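Local coordinates for protein poly-gamma-glutamate hydrolase (Bacillus phage phiNIT1, PDB 3A9L) that binds zinc and hydrolyses the gamma-glutamyl linkages of bacterial poly-gamma-glutamate, at residues A[51-54]-A[55-59]; A[195-198]-A[199-203]. All blocks are in the same frame, centred on the assembly; numbering follows the deposited sequence.

Contact 1: A[51-54]-A[55-59]; sequences LIYR and VVELT
R54 lays its guanidinium over L58 one turn further along helix 48-59, the helix of the beta-alpha-beta unit formed with strands 34-42 and 62-68. CD2 of L58 sits 3.9 Å above the guanidinium plane, displaced toward its rim, and is 4.0 Å from NH2 of R54. The arginine chain starts anti to its main-chain nitrogen (chi1 -172°) and bends at chi2, which carries the group out so that one face meets the leucine methyl. E57 approaches the same guanidinium from its edge, with the two planes 63° apart; OE1 of E57 and NH1 of R54, at 4.2 Å, are too far apart for a salt bridge, so any attraction is probably modest. The other E57 oxygen, OE2, lies 3.5 Å from CB of Y53 and meets the ring obliquely, while the phenol OH reaches away to E26. On the side facing the sheet, I52 and V56 touch through their CG2 methyls and pack on the strands, I52 against L63, L65 and F102, V56 against Y36. Backbone i to i+4 hydrogen bonds underlie the pairs I52-V56, Y53-E57, R54-L58 and L51-V55; in the last of these, CD1 of L51 meets CG2 of V55 at 4.0 Å.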
ATOM      1  N   LEU A  51      -0.281  -2.575  15.541  1.00 19.65           N
ATOM      2  CA  LEU A  51      -1.058  -3.784  15.752  1.00 20.54           C
ATOM      3  C   LEU A  51      -1.503  -4.349  14.427  1.00 19.65           C
ATOM      4  O   LEU A  51      -1.507  -5.543  14.268  1.00 21.31           O
ATOM      5  CB  LEU A  51      -2.242  -3.549  16.700  1.00 19.43           C
ATOM      6  CG  LEU A  51      -3.230  -4.713  16.850  1.00 18.68           C
ATOM      7  CD1 LEU A  51      -2.556  -5.955  17.503  1.00 23.01           C
ATOM      8  CD2 LEU A  51      -4.471  -4.287  17.587  1.00 14.18           C
ATOM      9  N   ILE A  52      -1.888  -3.500  13.477  1.00 20.25           N
ATOM     10  CA  ILE A  52      -2.319  -4.023  12.174  1.00 19.62           C
ATOM     11  C   ILE A  52      -1.145  -4.689  11.443  1.00 20.53           C
ATOM     12  O   ILE A  52      -1.316  -5.736  10.808  1.00 20.68           O
ATOM     13  CB  ILE A  52      -2.991  -2.960  11.327  1.00 19.05           C
ATOM     14  CG1 ILE A  52      -4.451  -2.818  11.784  1.00 17.85           C
ATOM     15  CG2 ILE A  52      -2.892  -3.306   9.836  1.00 20.00           C
ATOM     16  CD1 ILE A  52      -5.060  -1.507  11.471  1.00 18.79           C
ATOM     17  N   TYR A  53       0.032  -4.083  11.546  1.00 21.25           N
ATOM     18  CA  TYR A  53       1.249  -4.644  10.923  1.00 23.28           C
ATOM     19  C   TYR A  53       1.513  -6.065  11.384  1.00 22.68           C
ATOM     20  O   TYR A  53       1.769  -6.953  10.564  1.00 23.01           O
ATOM     21  CB  TYR A  53       2.455  -3.788  11.260  1.00 23.92           C
ATOM     22  CG  TYR A  53       2.674  -2.646  10.309  1.00 27.51           C
ATOM     23  CD1 TYR A  53       1.610  -1.878   9.846  1.00 32.63           C
ATOM     24  CD2 TYR A  53       3.940  -2.331   9.885  1.00 31.16           C
ATOM     25  CE1 TYR A  53       1.817  -0.839   8.975  1.00 32.42           C
ATOM     26  CE2 TYR A  53       4.162  -1.290   9.019  1.00 34.33           C
ATOM     27  CZ  TYR A  53       3.098  -0.551   8.564  1.00 32.92           C
ATOM     28  OH  TYR A  53       3.340   0.477   7.696  1.00 32.73           O
ATOM     29  N   ARG A  54       1.461  -6.259  12.700  1.00 22.11           N
ATOM     30  CA  ARG A  54       1.703  -7.535  13.348  1.00 21.25           C
ATOM     31  C   ARG A  54       0.600  -8.554  12.995  1.00 21.10           C
ATOM     32  O   ARG A  54       0.891  -9.733  12.727  1.00 20.31           O
ATOM     33  CB  ARG A  54       1.792  -7.320  14.879  1.00 22.86           C
ATOM     34  CG  ARG A  54       2.240  -8.547  15.733  1.00 23.93           C
ATOM     35  CD  ARG A  54       3.685  -8.964  15.380  1.00 27.32           C
ATOM     36  NE  ARG A  54       4.050 -10.207  16.042  1.00 27.71           N
ATOM     37  CZ  ARG A  54       4.972 -11.048  15.588  1.00 30.18           C
ATOM     38  NH1 ARG A  54       5.627 -10.774  14.460  1.00 27.16           N
ATOM     39  NH2 ARG A  54       5.239 -12.161  16.260  1.00 27.98           N
ATOM     40  N   VAL A  55      -0.667  -8.119  13.016  1.00 19.65           N
ATOM     41  CA  VAL A  55      -1.755  -9.024  12.630  1.00 19.48           C
ATOM     42  C   VAL A  55      -1.636  -9.491  11.172  1.00 19.64           C
ATOM     43  O   VAL A  55      -1.948 -10.647  10.823  1.00 20.73           O
ATOM     44  CB  VAL A  55      -3.175  -8.417  12.887  1.00 18.55           C
ATOM     45  CG1 VAL A  55      -4.257  -9.353  12.351  1.00 18.39           C
ATOM     46  CG2 VAL A  55      -3.400  -8.246  14.377  1.00 16.61           C
ATOM     47  N   VAL A  56      -1.220  -8.576  10.318  1.00 19.71           N
ATOM     48  CA  VAL A  56      -1.023  -8.883   8.910  1.00 20.28           C
ATOM     49  C   VAL A  56       0.196  -9.792   8.718  1.00 20.52           C
ATOM     50  O   VAL A  56       0.162 -10.732   7.898  1.00 20.06           O
ATOM     51  CB  VAL A  56      -0.930  -7.571   8.094  1.00 20.47           C
ATOM     52  CG1 VAL A  56      -0.322  -7.800   6.687  1.00 20.69           C
ATOM     53  CG2 VAL A  56      -2.318  -6.971   7.980  1.00 19.20           C
ATOM     54  N   GLU A  57       1.268  -9.501   9.457  1.00 21.23           N
ATOM     55  CA  GLU A  57       2.497 -10.312   9.398  1.00 22.65           C
ATOM     56  C   GLU A  57       2.197 -11.733   9.905  1.00 22.72           C
ATOM     57  O   GLU A  57       2.671 -12.712   9.330  1.00 22.07           O
ATOM     58  CB  GLU A  57       3.623  -9.657  10.187  1.00 23.38           C
ATOM     59  CG  GLU A  57       4.285  -8.483   9.485  1.00 27.37           C
ATOM     60  CD  GLU A  57       4.749  -7.410  10.472  1.00 32.96           C
ATOM     61  OE1 GLU A  57       5.054  -7.781  11.637  1.00 35.04           O
ATOM     62  OE2 GLU A  57       4.762  -6.202  10.095  1.00 34.01           O
ATOM     63  N   LEU A  58       1.346 -11.831  10.926  1.00 21.70           N
ATOM     64  CA  LEU A  58       0.861 -13.152  11.416  1.00 22.96           C
ATOM     65  C   LEU A  58      -0.127 -13.918  10.540  1.00 23.24           C
ATOM     66  O   LEU A  58      -0.185 -15.146  10.609  1.00 24.40           O
ATOM     67  CB  LEU A  58       0.235 -13.015  12.801  1.00 21.54           C
ATOM     68  CG  LEU A  58       1.117 -12.638  13.976  1.00 23.18           C
ATOM     69  CD1 LEU A  58       0.236 -12.538  15.198  1.00 22.36           C
ATOM     70  CD2 LEU A  58       2.231 -13.622  14.155  1.00 21.89           C
ATOM     71  N   THR A  59      -0.934 -13.208   9.749  1.00 23.70           N
ATOM     72  CA  THR A  59      -2.066 -13.822   9.025  1.00 22.78           C
ATOM     73  C   THR A  59      -1.900 -13.910   7.513  1.00 22.38           C
ATOM     74  O   THR A  59      -2.439 -14.818   6.878  1.00 22.28           O
ATOM     75  CB  THR A  59      -3.399 -13.067   9.304  1.00 22.48           C
ATOM     76  OG1 THR A  59      -3.242 -11.686   8.959  1.00 24.16           O
ATOM     77  CG2 THR A  59      -3.783 -13.137  10.799  1.00 21.70           C
TER

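Contact 2: A[195-198]-A[199-203]; sequences YAEA and IKEAE
I199 N, K200 N, E201 N and A202 N each bond to the carbonyl oxygen four residues earlier, a regular alpha-helical ladder within helix 190-209, with E201 N to E197 O the straightest of the four at 168°. On one flank of this helix, which packs between helices 48-59 and 120-132, E197 and K200 form an i to i+3 salt bridge. The lysine runs out extended and bends near its end; NZ is modelled 3.1 Å from OE2 of E197, on the syn side of the carboxylate and 31° out of its plane, although the detailed placing of the lysine end is doubtful. E201 comes to the same oxygen from the next turn: its OE2 lies 2.9 Å from OE2 of E197, the carboxylate planes 69° apart. Two acceptors this close would repel if both were ionised; K200 on E197 and K133, which forms a salt bridge with E201, probably offset that charge. I199 and A198 turn to buried, largely apolar surroundings, I199 against I126 and L164, A198 against L130. Y195 sends its hydroxyl to T113 and sets its ring edge-to-face with F174, while CE1 of Y195 is 4.3 Å from CD1 of I199.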
ATOM      1  N   TYR A 195      -1.858  -9.911  22.060  1.00 22.02           N
ATOM      2  CA  TYR A 195      -3.065  -9.300  21.505  1.00 21.07           C
ATOM      3  C   TYR A 195      -3.119  -9.696  20.028  1.00 20.65           C
ATOM      4  O   TYR A 195      -4.083 -10.322  19.577  1.00 19.99           O
ATOM      5  CB  TYR A 195      -3.025  -7.772  21.694  1.00 21.33           C
ATOM      6  CG  TYR A 195      -4.374  -7.069  21.618  1.00 20.31           C
ATOM      7  CD1 TYR A 195      -5.025  -6.900  20.394  1.00 21.58           C
ATOM      8  CD2 TYR A 195      -4.965  -6.551  22.750  1.00 20.61           C
ATOM      9  CE1 TYR A 195      -6.240  -6.267  20.308  1.00 23.41           C
ATOM     10  CE2 TYR A 195      -6.196  -5.892  22.677  1.00 21.81           C
ATOM     11  CZ  TYR A 195      -6.821  -5.756  21.452  1.00 22.61           C
ATOM     12  OH  TYR A 195      -8.026  -5.108  21.342  1.00 23.39           O
ATOM     13  N   ALA A 196      -2.051  -9.394  19.294  1.00 20.37           N
ATOM     14  CA  ALA A 196      -2.018  -9.694  17.889  1.00 20.31           C
ATOM     15  C   ALA A 196      -2.210 -11.206  17.573  1.00 20.31           C
ATOM     16  O   ALA A 196      -2.938 -11.555  16.634  1.00 20.59           O
ATOM     17  CB  ALA A 196      -0.771  -9.116  17.250  1.00 21.39           C
ATOM     18  N   GLU A 197      -1.642 -12.087  18.402  1.00 21.47           N
ATOM     19  CA  GLU A 197      -1.817 -13.549  18.267  1.00 21.66           C
ATOM     20  C   GLU A 197      -3.265 -13.971  18.518  1.00 21.72           C
ATOM     21  O   GLU A 197      -3.802 -14.829  17.820  1.00 19.89           O
ATOM     22  CB  GLU A 197      -0.882 -14.294  19.214  1.00 21.53           C
ATOM     23  CG  GLU A 197      -1.192 -15.806  19.395  1.00 25.35           C
ATOM     24  CD  GLU A 197      -0.735 -16.671  18.202  1.00 26.37           C
ATOM     25  OE1 GLU A 197      -0.001 -16.164  17.328  1.00 25.59           O
ATOM     26  OE2 GLU A 197      -1.138 -17.847  18.117  1.00 27.62           O
ATOM     27  N   ALA A 198      -3.898 -13.357  19.514  1.00 21.55           N
ATOM     28  CA  ALA A 198      -5.336 -13.588  19.753  1.00 22.49           C
ATOM     29  C   ALA A 198      -6.191 -13.363  18.507  1.00 22.72           C
ATOM     30  O   ALA A 198      -7.090 -14.127  18.231  1.00 23.30           O
ATOM     31  CB  ALA A 198      -5.837 -12.731  20.894  1.00 21.50           C
ATOM     32  N   ILE A 199      -5.893 -12.313  17.759  1.00 23.31           N
ATOM     33  CA  ILE A 199      -6.628 -11.993  16.556  1.00 23.50           C
ATOM     34  C   ILE A 199      -6.376 -13.063  15.481  1.00 23.48           C
ATOM     35  O   ILE A 199      -7.315 -13.523  14.788  1.00 20.97           O
ATOM     36  CB  ILE A 199      -6.230 -10.592  16.036  1.00 24.53           C
ATOM     37  CG1 ILE A 199      -6.324  -9.539  17.163  1.00 25.46           C
ATOM     38  CG2 ILE A 199      -7.047 -10.239  14.787  1.00 24.53           C
ATOM     39  CD1 ILE A 199      -7.627  -9.547  17.954  1.00 31.09           C
ATOM     40  N   LYS A 200      -5.116 -13.482  15.364  1.00 23.09           N
ATOM     41  CA  LYS A 200      -4.782 -14.523  14.366  1.00 24.79           C
ATOM     42  C   LYS A 200      -5.526 -15.848  14.684  1.00 23.89           C
ATOM     43  O   LYS A 200      -6.089 -16.480  13.800  1.00 25.19           O
ATOM     44  CB  LYS A 200      -3.275 -14.733  14.268  1.00 24.29           C
ATOM     45  CG  LYS A 200      -2.842 -15.811  13.251  1.00 27.66           C
ATOM     46  CD  LYS A 200      -1.390 -16.234  13.424  1.00 32.20           C
ATOM     47  CE  LYS A 200      -1.040 -16.800  14.806  1.00 34.12           C
ATOM     48  NZ  LYS A 200      -1.370 -18.247  15.084  1.00 33.52           N
ATOM     49  N   GLU A 201      -5.528 -16.239  15.946  1.00 24.33           N
ATOM     50  CA  GLU A 201      -6.203 -17.465  16.407  1.00 24.12           C
ATOM     51  C   GLU A 201      -7.681 -17.475  16.114  1.00 23.52           C
ATOM     52  O   GLU A 201      -8.220 -18.504  15.676  1.00 23.44           O
ATOM     53  CB  GLU A 201      -5.982 -17.652  17.919  1.00 24.67           C
ATOM     54  CG  GLU A 201      -4.558 -18.090  18.278  1.00 26.74           C
ATOM     55  CD  GLU A 201      -4.338 -18.260  19.771  1.00 29.13           C
ATOM     56  OE1 GLU A 201      -5.309 -18.531  20.505  1.00 30.55           O
ATOM     57  OE2 GLU A 201      -3.174 -18.139  20.224  1.00 34.73           O
ATOM     58  N   ALA A 202      -8.324 -16.336  16.356  1.00 23.93           N
ATOM     59  CA  ALA A 202      -9.755 -16.157  16.146  1.00 24.17           C
ATOM     60  C   ALA A 202     -10.074 -16.186  14.659  1.00 25.35           C
ATOM     61  O   ALA A 202     -11.056 -16.823  14.261  1.00 25.53           O
ATOM     62  CB  ALA A 202     -10.229 -14.857  16.775  1.00 24.20           C
ATOM     63  N   GLU A 203      -9.222 -15.549  13.839  1.00 26.18           N
ATOM     64  CA  GLU A 203      -9.366 -15.633  12.376  1.00 26.99           C
ATOM     65  C   GLU A 203      -9.242 -17.089  11.908  1.00 27.14           C
ATOM     66  O   GLU A 203     -10.023 -17.529  11.042  1.00 27.52           O
ATOM     67  CB  GLU A 203      -8.348 -14.736  11.619  1.00 27.99           C
ATOM     68  CG  GLU A 203      -8.711 -14.545  10.129  1.00 29.96           C
ATOM     69  CD  GLU A 203      -7.531 -14.304   9.156  1.00 34.01           C
ATOM     70  OE1 GLU A 203      -6.661 -13.448   9.406  1.00 34.46           O
ATOM     71  OE2 GLU A 203      -7.507 -14.949   8.082  1.00 37.47           O
TER

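From the N terminus, the chain runs through strand 34-42 into helix 48-59, where contact 1 lies, and returns in strand 62-68; contact 2 follows much later, in the C-terminal helix 190-209. Each is a local contact within one helix, closing no long loop, and the two stand in series without nesting or crossing. Their centres are about 9 Å apart because the helices pack side by side: CG of R54 meets CB of A196 at 3.4 Å, the carbonyl O of L58 meets CD of K200, and T59 packs on E203. Helix 48-59 also packs on the sheet, whereas helix 190-209 packs against helices 48-59 and 120-132 and strand 162-167.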